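Local coordinates for pesticidal crystal protein Cry4Aa (Bacillus thuringiensis, PDB 2C9K), which promotes colloid-osmotic lysis of insect midgut epithelial cells by binding to them, and acts as a pore-forming toxin against mosquito larvae, at residues T15-T20 / F243-V248; S124-P129 / D133-L138; I220-Y225 / Q280-S285; N300-A305 / G335-T340; F589-S592 / N597-V600. All blocks are in the same frame, centred on the assembly; numbering follows the deposited sequence.

Contact 1: T15-T20 / F243-V248; sequences TGFGFT and FPNYDV
The ring of F17 takes the methylene of N245 over one face, at a spacing the model leaves doubtful, and sets its own edge against the ring of Y246. The amide of N245 is turned nearly perpendicular to the F17 ring. In turn, F17 CZ lies over the centre of one face of the Y246 ring, 3.4 Å from Y246 CE1. With centroids 4.8 Å apart and planes at 64°, this is a T-shaped pair in which F17 supplies the edge. F243 CD2 lies in the plane of the Y246 ring, at its rim. The contact belongs to the helical bundle of the toxin's N-terminal domain: F17 is the first residue to leave helix 5-16, and 243-246 form a 3-10 turn after helix 222-240, with Y246 N bonded to F243 O at 2.8 Å. F17 sets CG anti to its carbonyl carbon (chi1 -73°), which sends the ring toward this turn, where it meets residues more than 220 positions later in the chain. N148 of helix 140-164 holds the Y246 hydroxyl, and N155 of the same helix bonds to Y246 O. L25 touches both F17 and Y246, and the backbone of F17 is hydrogen-bonded to V255.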
# COMPACT_ATOMS: atom_id res chain seq x y z
N THR A 15 -1.82 1.26 13.13
CA THR A 15 -1.52 1.34 14.55
C THR A 15 -2.78 1.09 15.37
O THR A 15 -2.73 0.51 16.45
CB THR A 15 -0.99 2.74 14.91
OG1 THR A 15 0.20 2.99 14.15
CG2 THR A 15 -0.68 2.84 16.38
N GLY A 16 -3.91 1.51 14.84
CA GLY A 16 -5.17 1.36 15.54
C GLY A 16 -5.68 -0.04 15.79
O GLY A 16 -6.34 -0.28 16.80
N PHE A 17 -5.40 -0.96 14.87
CA PHE A 17 -5.87 -2.33 15.03
C PHE A 17 -5.06 -3.11 16.05
O PHE A 17 -5.24 -4.32 16.21
CB PHE A 17 -5.86 -3.05 13.69
CG PHE A 17 -6.95 -2.61 12.77
CD1 PHE A 17 -6.66 -1.92 11.60
CD2 PHE A 17 -8.28 -2.85 13.09
CE1 PHE A 17 -7.69 -1.47 10.78
CE2 PHE A 17 -9.31 -2.41 12.27
CZ PHE A 17 -9.01 -1.71 11.11
N GLY A 18 -4.18 -2.39 16.76
CA GLY A 18 -3.33 -2.99 17.77
C GLY A 18 -4.02 -3.68 18.93
O GLY A 18 -3.55 -4.73 19.38
N PHE A 19 -5.14 -3.14 19.42
CA PHE A 19 -5.82 -3.79 20.54
C PHE A 19 -7.25 -4.26 20.23
O PHE A 19 -7.54 -4.72 19.13
CB PHE A 19 -5.83 -2.86 21.76
CG PHE A 19 -4.76 -1.80 21.74
CD1 PHE A 19 -4.96 -0.61 21.02
CD2 PHE A 19 -3.58 -1.97 22.46
CE1 PHE A 19 -3.99 0.40 21.03
CE2 PHE A 19 -2.60 -0.97 22.48
CZ PHE A 19 -2.82 0.22 21.76
N THR A 20 -8.12 -4.13 21.23
CA THR A 20 -9.54 -4.50 21.12
C THR A 20 -10.25 -4.02 22.39
O THR A 20 -10.10 -4.61 23.46
CB THR A 20 -9.71 -6.04 20.98
OG1 THR A 20 -11.10 -6.38 21.10
CG2 THR A 20 -8.90 -6.77 22.03
N PHE A 243 -9.53 -2.33 5.69
CA PHE A 243 -10.95 -2.45 6.02
C PHE A 243 -11.37 -3.81 6.60
O PHE A 243 -12.18 -3.89 7.52
CB PHE A 243 -11.81 -2.14 4.79
CG PHE A 243 -11.91 -0.66 4.47
CD1 PHE A 243 -12.46 -0.24 3.26
CD2 PHE A 243 -11.50 0.30 5.39
CE1 PHE A 243 -12.60 1.11 2.97
CE2 PHE A 243 -11.64 1.66 5.11
CZ PHE A 243 -12.19 2.06 3.90
N PRO A 244 -10.80 -4.91 6.07
CA PRO A 244 -11.16 -6.23 6.58
C PRO A 244 -10.85 -6.39 8.05
O PRO A 244 -11.41 -7.25 8.71
CB PRO A 244 -10.34 -7.17 5.70
CG PRO A 244 -10.22 -6.41 4.42
CD PRO A 244 -9.90 -5.03 4.91
N ASN A 245 -9.95 -5.57 8.55
CA ASN A 245 -9.58 -5.64 9.96
C ASN A 245 -10.74 -5.14 10.82
O ASN A 245 -10.81 -5.45 12.01
CB ASN A 245 -8.34 -4.78 10.23
CG ASN A 245 -7.13 -5.23 9.43
OD1 ASN A 245 -6.06 -4.62 9.51
ND2 ASN A 245 -7.28 -6.30 8.65
N TYR A 246 -11.64 -4.38 10.22
CA TYR A 246 -12.79 -3.86 10.94
C TYR A 246 -13.81 -4.95 11.20
O TYR A 246 -14.77 -4.74 11.94
CB TYR A 246 -13.45 -2.71 10.18
CG TYR A 246 -12.68 -1.40 10.19
CD1 TYR A 246 -12.36 -0.77 11.40
CD2 TYR A 246 -12.28 -0.79 9.01
CE1 TYR A 246 -11.65 0.44 11.42
CE2 TYR A 246 -11.57 0.42 9.02
CZ TYR A 246 -11.26 1.02 10.23
OH TYR A 246 -10.53 2.19 10.24
N ASP A 247 -13.62 -6.12 10.58
CA ASP A 247 -14.55 -7.24 10.76
C ASP A 247 -14.34 -7.88 12.12
O ASP A 247 -13.61 -8.85 12.26
CB ASP A 247 -14.36 -8.29 9.66
CG ASP A 247 -15.34 -9.46 9.76
OD1 ASP A 247 -15.71 -10.03 8.71
OD2 ASP A 247 -15.74 -9.83 10.89
N VAL A 248 -15.00 -7.31 13.12
CA VAL A 248 -14.91 -7.80 14.49
C VAL A 248 -15.07 -9.31 14.57
O VAL A 248 -14.58 -9.95 15.50
CB VAL A 248 -15.96 -7.14 15.36
CG1 VAL A 248 -15.93 -7.74 16.75
CG2 VAL A 248 -15.73 -5.64 15.39

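Contact 2: S124-P129 / D133-L138; sequences SCPPNP and DYYNIL
One face of the Y135 ring lies against the backbone of S124 and C125. S124 O sits above that face, displaced toward the rim and 3.5 Å from Y135 CZ, and C125 CA is over the same ring at 4.1 Å from its centroid, 27° off the normal, in a CH-pi contact. P126 adds an apolar touch from an oblique direction, with P126 CD 3.6 Å from Y135 CB, the two side chains crossing at about a right angle. A separate polar link comes from the backbone: D133 N donates to P129 O, four residues back, over 3.2 Å with an N-H...O angle of 139°. In the second shell, the Y135 hydroxyl is tied to L121 O in the last turn of helix 103-123, which fixes the far end of the ring. C125 has SG between its backbone N and carbonyl carbon (chi1 70°), and from there it forms the disulfide with C132, so a covalent bond clamps the loop to the helix that follows it. D133 OD1 is engaged in a salt bridge with K203. Segment 124-129 links helix 103-123 to helix 129-137 within the N-terminal helical domain, with helix 64-74 packed against S124, P126 and Y135, and helices 46-58 and 183-208 touching residues of 133-138.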
# COMPACT_ATOMS: atom_id res chain seq x y z
N SER A 124 -24.46 13.85 -6.11
CA SER A 124 -24.43 15.28 -6.41
C SER A 124 -23.43 15.53 -7.54
O SER A 124 -22.55 16.39 -7.44
CB SER A 124 -24.03 16.08 -5.17
OG SER A 124 -25.01 15.96 -4.16
N CYS A 125 -23.58 14.78 -8.63
CA CYS A 125 -22.68 14.89 -9.77
C CYS A 125 -23.32 15.57 -10.99
O CYS A 125 -24.53 15.75 -11.05
CB CYS A 125 -22.18 13.50 -10.17
SG CYS A 125 -23.46 12.43 -10.90
N PRO A 126 -22.49 15.96 -11.97
CA PRO A 126 -23.01 16.61 -13.18
C PRO A 126 -24.00 15.69 -13.89
O PRO A 126 -23.89 14.46 -13.80
CB PRO A 126 -21.74 16.85 -13.99
CG PRO A 126 -20.73 17.11 -12.94
CD PRO A 126 -21.02 16.02 -11.94
N PRO A 127 -24.99 16.26 -14.60
CA PRO A 127 -25.99 15.47 -15.32
C PRO A 127 -25.38 14.42 -16.22
O PRO A 127 -25.62 13.22 -16.04
CB PRO A 127 -26.76 16.54 -16.10
CG PRO A 127 -26.69 17.73 -15.18
CD PRO A 127 -25.24 17.71 -14.77
N ASN A 128 -24.59 14.87 -17.19
CA ASN A 128 -23.91 14.01 -18.16
C ASN A 128 -23.31 12.75 -17.51
O ASN A 128 -22.50 12.84 -16.58
CB ASN A 128 -22.81 14.83 -18.86
CG ASN A 128 -22.24 14.15 -20.10
OD1 ASN A 128 -21.46 14.75 -20.84
ND2 ASN A 128 -22.63 12.90 -20.33
N PRO A 129 -23.71 11.56 -17.98
CA PRO A 129 -23.24 10.27 -17.46
C PRO A 129 -21.74 10.20 -17.14
O PRO A 129 -21.35 10.20 -15.98
CB PRO A 129 -23.63 9.29 -18.56
CG PRO A 129 -24.92 9.85 -19.03
CD PRO A 129 -24.64 11.34 -19.11
N ASP A 133 -19.01 10.18 -13.84
CA ASP A 133 -18.00 9.20 -13.49
C ASP A 133 -16.71 9.92 -13.13
O ASP A 133 -16.00 9.52 -12.22
CB ASP A 133 -17.74 8.25 -14.66
CG ASP A 133 -18.77 7.14 -14.75
OD1 ASP A 133 -18.74 6.23 -13.90
OD2 ASP A 133 -19.62 7.19 -15.67
N TYR A 134 -16.43 11.00 -13.85
CA TYR A 134 -15.23 11.78 -13.62
C TYR A 134 -15.32 12.51 -12.29
O TYR A 134 -14.33 12.65 -11.58
CB TYR A 134 -15.02 12.79 -14.75
CG TYR A 134 -13.87 13.74 -14.51
CD1 TYR A 134 -12.57 13.26 -14.33
CD2 TYR A 134 -14.08 15.12 -14.46
CE1 TYR A 134 -11.51 14.14 -14.08
CE2 TYR A 134 -13.03 15.99 -14.22
CZ TYR A 134 -11.76 15.50 -14.03
OH TYR A 134 -10.72 16.37 -13.80
N TYR A 135 -16.52 12.98 -11.95
CA TYR A 135 -16.75 13.69 -10.69
C TYR A 135 -16.57 12.76 -9.49
O TYR A 135 -16.08 13.18 -8.44
CB TYR A 135 -18.15 14.31 -10.65
CG TYR A 135 -18.64 14.61 -9.24
CD1 TYR A 135 -18.26 15.78 -8.58
CD2 TYR A 135 -19.43 13.69 -8.55
CE1 TYR A 135 -18.66 16.02 -7.27
CE2 TYR A 135 -19.83 13.93 -7.24
CZ TYR A 135 -19.44 15.09 -6.60
OH TYR A 135 -19.85 15.31 -5.31
N ASN A 136 -16.98 11.51 -9.63
CA ASN A 136 -16.87 10.57 -8.53
C ASN A 136 -15.48 10.00 -8.33
O ASN A 136 -15.13 9.63 -7.22
CB ASN A 136 -17.89 9.45 -8.67
CG ASN A 136 -19.24 9.84 -8.12
OD1 ASN A 136 -19.40 10.03 -6.91
ND2 ASN A 136 -20.22 9.97 -9.00
N ILE A 137 -14.69 9.91 -9.39
CA ILE A 137 -13.34 9.42 -9.21
C ILE A 137 -12.54 10.59 -8.65
O ILE A 137 -11.53 10.40 -7.97
CB ILE A 137 -12.69 8.98 -10.54
CG1 ILE A 137 -12.27 10.20 -11.33
CG2 ILE A 137 -13.64 8.14 -11.34
CD1 ILE A 137 -11.16 9.90 -12.26
N LEU A 138 -13.02 11.79 -8.94
CA LEU A 138 -12.38 13.02 -8.50
C LEU A 138 -12.69 13.28 -7.03
O LEU A 138 -12.02 14.07 -6.37
CB LEU A 138 -12.88 14.19 -9.36
CG LEU A 138 -11.88 15.32 -9.66
CD1 LEU A 138 -10.67 14.73 -10.37
CD2 LEU A 138 -12.54 16.39 -10.52

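Contact 3: I220-Y225 / Q280-S285; sequences INWNTY and QYQEDS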
# COMPACT_ATOMS: atom_id res chain seq x y z
N ILE A 220 -1.22 8.01 -25.09
CA ILE A 220 -1.79 7.85 -23.76
C ILE A 220 -0.64 8.34 -22.90
O ILE A 220 0.52 8.08 -23.23
CB ILE A 220 -2.04 6.37 -23.42
CG1 ILE A 220 -3.00 5.76 -24.43
CG2 ILE A 220 -2.59 6.25 -22.00
CD1 ILE A 220 -4.36 6.43 -24.47
N ASN A 221 -0.93 9.05 -21.81
CA ASN A 221 0.14 9.54 -20.95
C ASN A 221 0.42 8.63 -19.75
O ASN A 221 -0.29 8.67 -18.74
CB ASN A 221 -0.18 10.94 -20.44
CG ASN A 221 1.01 11.59 -19.78
OD1 ASN A 221 1.70 10.97 -18.98
ND2 ASN A 221 1.26 12.85 -20.11
N TRP A 222 1.49 7.84 -19.86
CA TRP A 222 1.90 6.91 -18.81
C TRP A 222 2.25 7.56 -17.46
O TRP A 222 1.93 7.01 -16.40
CB TRP A 222 3.09 6.08 -19.28
CG TRP A 222 3.61 5.16 -18.23
CD1 TRP A 222 3.16 3.91 -17.93
CD2 TRP A 222 4.63 5.46 -17.28
NE1 TRP A 222 3.84 3.40 -16.85
CE2 TRP A 222 4.75 4.33 -16.43
CE3 TRP A 222 5.46 6.56 -17.06
CZ2 TRP A 222 5.66 4.29 -15.38
CZ3 TRP A 222 6.36 6.51 -16.01
CH2 TRP A 222 6.46 5.38 -15.19
N ASN A 223 2.91 8.72 -17.48
CA ASN A 223 3.29 9.39 -16.24
C ASN A 223 2.05 9.82 -15.47
O ASN A 223 2.02 9.81 -14.23
CB ASN A 223 4.17 10.61 -16.51
CG ASN A 223 4.87 11.11 -15.25
OD1 ASN A 223 5.47 12.18 -15.24
ND2 ASN A 223 4.82 10.31 -14.19
N THR A 224 1.02 10.21 -16.21
CA THR A 224 -0.23 10.64 -15.59
C THR A 224 -0.89 9.42 -14.95
O THR A 224 -1.43 9.49 -13.86
CB THR A 224 -1.16 11.26 -16.65
OG1 THR A 224 -0.55 12.46 -17.16
CG2 THR A 224 -2.52 11.58 -16.05
N TYR A 225 -0.81 8.31 -15.66
CA TYR A 225 -1.37 7.06 -15.21
C TYR A 225 -0.66 6.67 -13.93
O TYR A 225 -1.28 6.30 -12.93
CB TYR A 225 -1.14 5.99 -16.30
CG TYR A 225 -1.70 4.63 -15.97
CD1 TYR A 225 -2.97 4.25 -16.42
CD2 TYR A 225 -0.99 3.73 -15.20
CE1 TYR A 225 -3.50 3.01 -16.09
CE2 TYR A 225 -1.51 2.50 -14.86
CZ TYR A 225 -2.77 2.15 -15.31
OH TYR A 225 -3.26 0.91 -14.99
N GLN A 280 1.98 0.32 -22.61
CA GLN A 280 2.43 -0.93 -22.02
C GLN A 280 3.93 -1.11 -22.09
O GLN A 280 4.51 -1.80 -21.25
CB GLN A 280 1.74 -2.11 -22.69
CG GLN A 280 1.96 -3.43 -21.96
CD GLN A 280 1.47 -3.38 -20.53
OE1 GLN A 280 0.33 -2.98 -20.27
NE2 GLN A 280 2.33 -3.78 -19.59
N TYR A 281 4.56 -0.51 -23.08
CA TYR A 281 6.00 -0.63 -23.23
C TYR A 281 6.71 0.08 -22.09
O TYR A 281 7.65 -0.45 -21.50
CB TYR A 281 6.44 -0.04 -24.56
CG TYR A 281 7.93 -0.04 -24.72
CD1 TYR A 281 8.62 -1.23 -24.94
CD2 TYR A 281 8.65 1.14 -24.64
CE1 TYR A 281 10.00 -1.23 -25.06
CE2 TYR A 281 10.02 1.15 -24.77
CZ TYR A 281 10.70 -0.04 -24.98
OH TYR A 281 12.06 -0.02 -25.11
N GLN A 282 6.27 1.30 -21.79
CA GLN A 282 6.83 2.08 -20.70
C GLN A 282 6.55 1.36 -19.38
O GLN A 282 7.43 1.24 -18.53
CB GLN A 282 6.21 3.47 -20.67
CG GLN A 282 6.67 4.36 -21.80
CD GLN A 282 5.79 5.56 -22.01
OE1 GLN A 282 4.86 5.53 -22.82
NE2 GLN A 282 6.05 6.63 -21.27
N GLU A 283 5.32 0.88 -19.22
CA GLU A 283 4.93 0.16 -18.02
C GLU A 283 5.85 -1.04 -17.79
O GLU A 283 6.38 -1.23 -16.70
CB GLU A 283 3.49 -0.33 -18.14
CG GLU A 283 3.00 -1.07 -16.91
CD GLU A 283 2.80 -0.17 -15.72
OE1 GLU A 283 3.36 0.95 -15.72
OE2 GLU A 283 2.10 -0.58 -14.78
N ASP A 284 6.04 -1.84 -18.83
CA ASP A 284 6.89 -3.01 -18.73
C ASP A 284 8.30 -2.66 -18.30
O ASP A 284 8.87 -3.34 -17.45
CB ASP A 284 6.97 -3.75 -20.06
CG ASP A 284 5.71 -4.52 -20.38
OD1 ASP A 284 4.85 -4.65 -19.48
OD2 ASP A 284 5.59 -5.01 -21.52
N SER A 285 8.87 -1.61 -18.88
CA SER A 285 10.24 -1.26 -18.55
C SER A 285 10.48 -0.30 -17.41
O SER A 285 11.63 -0.09 -17.04
CB SER A 285 10.97 -0.76 -19.80
OG SER A 285 10.36 0.40 -20.32
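W222, Q282 and E283 carry most of this contact, which joins two domains of the three-domain toxin: W222 stands in the first turn of helix 222-240 of the N-terminal helical domain, and Q282 and E283 belong to helix 279-286 in the family's middle domain. The indole of W222 reaches across with CG anti to the backbone N. One of its faces is covered by the aliphatic part of Q282: Q282 CB lies 4.1 Å from the centroid of the five-membered ring, offset toward the rim, a CH-pi contact. Along the edge of the indole the chemistry changes, since W222 NE1 points its N-H at the carboxylate of E283. E283 gets there by bending at chi2 (70°), which swings OE1 back toward the indole, and the carboxylate is steeply inclined to the ring. Its other oxygen, OE2, forms a salt bridge with R229, about two turns farther along the tryptophan's own helix, so the carboxylate is held from helix 222-240 at both oxygens. F279 meets the W222 ring as well, and V266 and L286 touch it. N221 acts as N-cap before this first turn, its OD1 accepting from T224 N at 3.0 Å. The bond from W222 NE1 to E283 OE1 measures 2.7 Å and is almost straight, 177° at the hydrogen, with OE1 in the indole plane.

Contact 4: N300-A305 / G335-T340; sequences NFYEKA and GNHNVT
N338 ND2 comes across to within 4.2 Å of K304 CG and is itself hydrogen-bonded to T314 OG1 of strand 313-322, a bond that ties the asparagine amide to the strand beside 294-303. The setting is an antiparallel sheet of the middle domain with Greek-key order: strands 329-335, 313-322, 294-303 and 342-347 lie side by side, so the connection 335-340 must pass over the end of the sheet to reach its other border. On that path it runs roughly along the end of 300-305, the touching parts 34° apart in direction. The largest buried areas belong to H337 and Y302. H337 swings CG away from its backbone N (chi1 -176°), which brings the imidazole over one face of the tyrosine: H337 NE2 is 3.3 Å from Y302 CE2, displaced toward the rim. Centroids are 3.9 Å apart and the planes meet at 33°, an oblique pairing. L343 and S315 of the flanking strands touch Y302 as well. E303, turned to the other side, forms a salt bridge with K344. Farther out, where the strand has given way to loop, the backbones come nearer, and A305 CB lies 3.2 Å from T340 O.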
# COMPACT_ATOMS: atom_id res chain seq x y z
N ASN A 300 24.11 0.32 -7.01
CA ASN A 300 25.40 0.32 -7.68
C ASN A 300 25.40 1.11 -8.98
O ASN A 300 24.88 0.64 -10.00
CB ASN A 300 25.80 -1.14 -7.95
CG ASN A 300 25.67 -2.00 -6.71
OD1 ASN A 300 26.58 -2.07 -5.88
ND2 ASN A 300 24.53 -2.66 -6.56
N PHE A 301 25.97 2.31 -8.95
CA PHE A 301 26.04 3.19 -10.11
C PHE A 301 27.45 3.31 -10.68
O PHE A 301 28.39 3.65 -9.96
CB PHE A 301 25.54 4.59 -9.76
CG PHE A 301 24.06 4.69 -9.58
CD1 PHE A 301 23.43 4.09 -8.50
CD2 PHE A 301 23.29 5.38 -10.51
CE1 PHE A 301 22.05 4.17 -8.33
CE2 PHE A 301 21.90 5.47 -10.36
CZ PHE A 301 21.28 4.87 -9.27
N TYR A 302 27.60 3.02 -11.97
CA TYR A 302 28.90 3.13 -12.62
C TYR A 302 29.12 4.55 -13.14
O TYR A 302 28.22 5.15 -13.72
CB TYR A 302 29.01 2.18 -13.81
CG TYR A 302 29.03 0.71 -13.47
CD1 TYR A 302 27.85 -0.03 -13.43
CD2 TYR A 302 30.24 0.05 -13.25
CE1 TYR A 302 27.88 -1.41 -13.17
CE2 TYR A 302 30.28 -1.32 -12.99
CZ TYR A 302 29.10 -2.04 -12.95
OH TYR A 302 29.14 -3.39 -12.69
N GLU A 303 30.32 5.09 -12.93
CA GLU A 303 30.66 6.43 -13.40
C GLU A 303 31.67 6.28 -14.53
O GLU A 303 32.21 5.20 -14.74
CB GLU A 303 31.28 7.24 -12.27
CG GLU A 303 32.48 6.55 -11.65
CD GLU A 303 33.25 7.45 -10.71
OE1 GLU A 303 32.65 7.97 -9.75
OE2 GLU A 303 34.47 7.63 -10.94
N LYS A 304 31.94 7.37 -15.24
CA LYS A 304 32.90 7.31 -16.34
C LYS A 304 34.34 7.39 -15.82
O LYS A 304 34.61 8.05 -14.82
CB LYS A 304 32.63 8.45 -17.34
CG LYS A 304 31.36 8.23 -18.16
CD LYS A 304 31.14 9.32 -19.19
CE LYS A 304 30.80 10.64 -18.54
NZ LYS A 304 30.51 11.69 -19.57
N ALA A 305 35.25 6.71 -16.51
CA ALA A 305 36.66 6.69 -16.14
C ALA A 305 37.29 8.07 -16.09
O ALA A 305 38.24 8.31 -15.34
CB ALA A 305 37.44 5.81 -17.10
N GLY A 335 20.81 1.29 -18.13
CA GLY A 335 21.75 2.27 -18.64
C GLY A 335 22.65 1.74 -19.75
O GLY A 335 22.40 0.69 -20.33
N ASN A 336 23.72 2.47 -20.04
CA ASN A 336 24.65 2.07 -21.07
C ASN A 336 26.02 1.85 -20.45
O ASN A 336 26.89 2.70 -20.55
CB ASN A 336 24.72 3.14 -22.15
CG ASN A 336 25.51 2.69 -23.36
OD1 ASN A 336 25.65 3.43 -24.33
ND2 ASN A 336 26.03 1.47 -23.31
N HIS A 337 26.19 0.70 -19.82
CA HIS A 337 27.43 0.34 -19.14
C HIS A 337 28.67 0.20 -20.02
O HIS A 337 28.77 -0.74 -20.81
CB HIS A 337 27.23 -0.98 -18.37
CG HIS A 337 28.41 -1.39 -17.56
ND1 HIS A 337 28.74 -2.71 -17.34
CD2 HIS A 337 29.33 -0.66 -16.88
CE1 HIS A 337 29.82 -2.77 -16.57
NE2 HIS A 337 30.19 -1.54 -16.28
N ASN A 338 29.61 1.12 -19.87
CA ASN A 338 30.85 1.05 -20.63
C ASN A 338 31.58 -0.12 -19.98
O ASN A 338 31.09 -0.70 -19.02
CB ASN A 338 31.69 2.32 -20.46
CG ASN A 338 30.85 3.56 -20.17
OD1 ASN A 338 30.04 4.00 -20.99
ND2 ASN A 338 31.07 4.14 -18.99
N VAL A 339 32.76 -0.46 -20.49
CA VAL A 339 33.52 -1.57 -19.92
C VAL A 339 34.70 -1.06 -19.08
O VAL A 339 35.36 -1.82 -18.39
CB VAL A 339 34.07 -2.50 -21.02
CG1 VAL A 339 34.64 -3.77 -20.41
CG2 VAL A 339 32.97 -2.81 -22.03
N THR A 340 34.93 0.25 -19.15
CA THR A 340 36.02 0.89 -18.42
C THR A 340 35.53 1.89 -17.38
O THR A 340 36.25 2.83 -17.05
CB THR A 340 36.96 1.63 -19.39
OG1 THR A 340 36.24 2.71 -20.01
CG2 THR A 340 37.49 0.68 -20.46

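Contact 5: F589-S592 / N597-V600; sequences FNRS and NTTV
Hydrogen bonding dominates here: two nitrogens of the R591 guanidinium close on a single acceptor, T598 O. R591 NH2 is the nearer, 2.7 Å from T598 O with 150° at the hydrogen, and it approaches in the carbonyl plane on a lone pair. R591 NH1 reaches the same oxygen at 2.9 Å with a more bent 136°, lying almost straight out from the carbonyl bond. The oxygen is only slightly out of the guanidinium plane, so both N-H groups meet it at the group's end, in a forked grip. A nearly straight side chain, beginning with CG opposite the backbone N (chi1 179°), carries the charge far enough to span the 11.2 Å between R591 CA and T598 CA. R591 NH1 also bonds to F502 O, and T598 OG1 is hydrogen-bonded to T533 O.

Van der Waals contact adds to this. V600 CG2 lies over one face of the guanidinium, 3.6 Å from R591 NH1, and T598 CB comes to 3.6 Å from R591 NH2.

One salt bridge joins these, from R591 NE to D593. In the C-terminal domain, a beta sandwich, strand 584-591 runs in one sheet and strand 600-609 in another, and the arginine fastens the outgoing end of the first to the chain entering the second. The buried carbonyl of T598 thus has two donors, and D593 would probably offset part of the positive charge, while a V600 methyl lies over one face of the group.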
# COMPACT_ATOMS: atom_id res chain seq x y z
N PHE A 589 4.78 -24.51 2.28
CA PHE A 589 3.46 -24.82 1.76
C PHE A 589 3.56 -25.67 0.50
O PHE A 589 4.31 -25.33 -0.43
CB PHE A 589 2.68 -23.54 1.42
CG PHE A 589 2.19 -22.78 2.62
CD1 PHE A 589 3.01 -21.86 3.27
CD2 PHE A 589 0.91 -23.01 3.12
CE1 PHE A 589 2.56 -21.19 4.40
CE2 PHE A 589 0.46 -22.34 4.26
CZ PHE A 589 1.29 -21.43 4.90
N ASN A 590 2.81 -26.76 0.46
CA ASN A 590 2.78 -27.65 -0.70
C ASN A 590 1.35 -27.90 -1.13
O ASN A 590 0.42 -27.89 -0.32
CB ASN A 590 3.42 -29.00 -0.39
CG ASN A 590 4.90 -29.03 -0.69
OD1 ASN A 590 5.72 -29.07 0.22
ND2 ASN A 590 5.24 -29.02 -1.98
N ARG A 591 1.17 -28.11 -2.43
CA ARG A 591 -0.14 -28.42 -2.99
C ARG A 591 -0.03 -29.85 -3.51
O ARG A 591 0.86 -30.15 -4.30
CB ARG A 591 -0.49 -27.47 -4.12
CG ARG A 591 -1.82 -27.77 -4.74
CD ARG A 591 -2.37 -26.63 -5.54
NE ARG A 591 -3.61 -27.06 -6.18
CZ ARG A 591 -4.33 -26.30 -6.99
NH1 ARG A 591 -3.93 -25.07 -7.26
NH2 ARG A 591 -5.44 -26.78 -7.53
N SER A 592 -0.91 -30.74 -3.06
CA SER A 592 -0.83 -32.13 -3.48
C SER A 592 -1.94 -32.61 -4.41
O SER A 592 -1.78 -33.62 -5.09
CB SER A 592 -0.80 -33.03 -2.25
OG SER A 592 -1.91 -32.76 -1.42
N ASN A 597 -6.31 -27.45 -12.92
CA ASN A 597 -7.11 -26.34 -13.42
C ASN A 597 -7.77 -25.51 -12.32
O ASN A 597 -8.27 -24.41 -12.58
CB ASN A 597 -8.17 -26.84 -14.40
CG ASN A 597 -7.58 -27.17 -15.76
OD1 ASN A 597 -6.60 -26.55 -16.20
ND2 ASN A 597 -8.18 -28.15 -16.45
N THR A 598 -7.77 -26.02 -11.09
CA THR A 598 -8.36 -25.27 -9.99
C THR A 598 -7.35 -24.25 -9.48
O THR A 598 -6.39 -24.60 -8.79
CB THR A 598 -8.78 -26.18 -8.83
OG1 THR A 598 -9.78 -27.09 -9.29
CG2 THR A 598 -9.36 -25.37 -7.69
N THR A 599 -7.56 -22.98 -9.84
CA THR A 599 -6.69 -21.88 -9.44
C THR A 599 -6.90 -21.50 -7.99
O THR A 599 -8.03 -21.33 -7.54
CB THR A 599 -6.94 -20.62 -10.29
OG1 THR A 599 -6.55 -20.85 -11.65
CG2 THR A 599 -6.16 -19.44 -9.74
N VAL A 600 -5.80 -21.35 -7.26
CA VAL A 600 -5.84 -20.95 -5.85
C VAL A 600 -4.95 -19.73 -5.67
O VAL A 600 -3.78 -19.74 -6.04
CB VAL A 600 -5.34 -22.09 -4.92
CG1 VAL A 600 -5.31 -21.61 -3.47
CG2 VAL A 600 -6.24 -23.30 -5.06

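How the contacts relate
Contacts 1, 3 and 5 are buried, contact 2 is partly so, and contact 4 lies at the surface, its centre about 34 Å from the centre of the chain. Contacts 1 and 2 belong to the N-terminal helical domain, the second nested within the loop closed by the first; contact 3 bridges that domain to the middle one, contact 4 stays in the middle domain, and contact 5 in the C-terminal one. Contact 1 is aromatic and aliphatic across its two segments, whereas in contact 2 a disulfide from C125 reinforces ring packing and a backbone bond. Charged groups enter in contacts 3 and 5; contact 4 rests on an oblique tyrosine-histidine pair at a sheet's end.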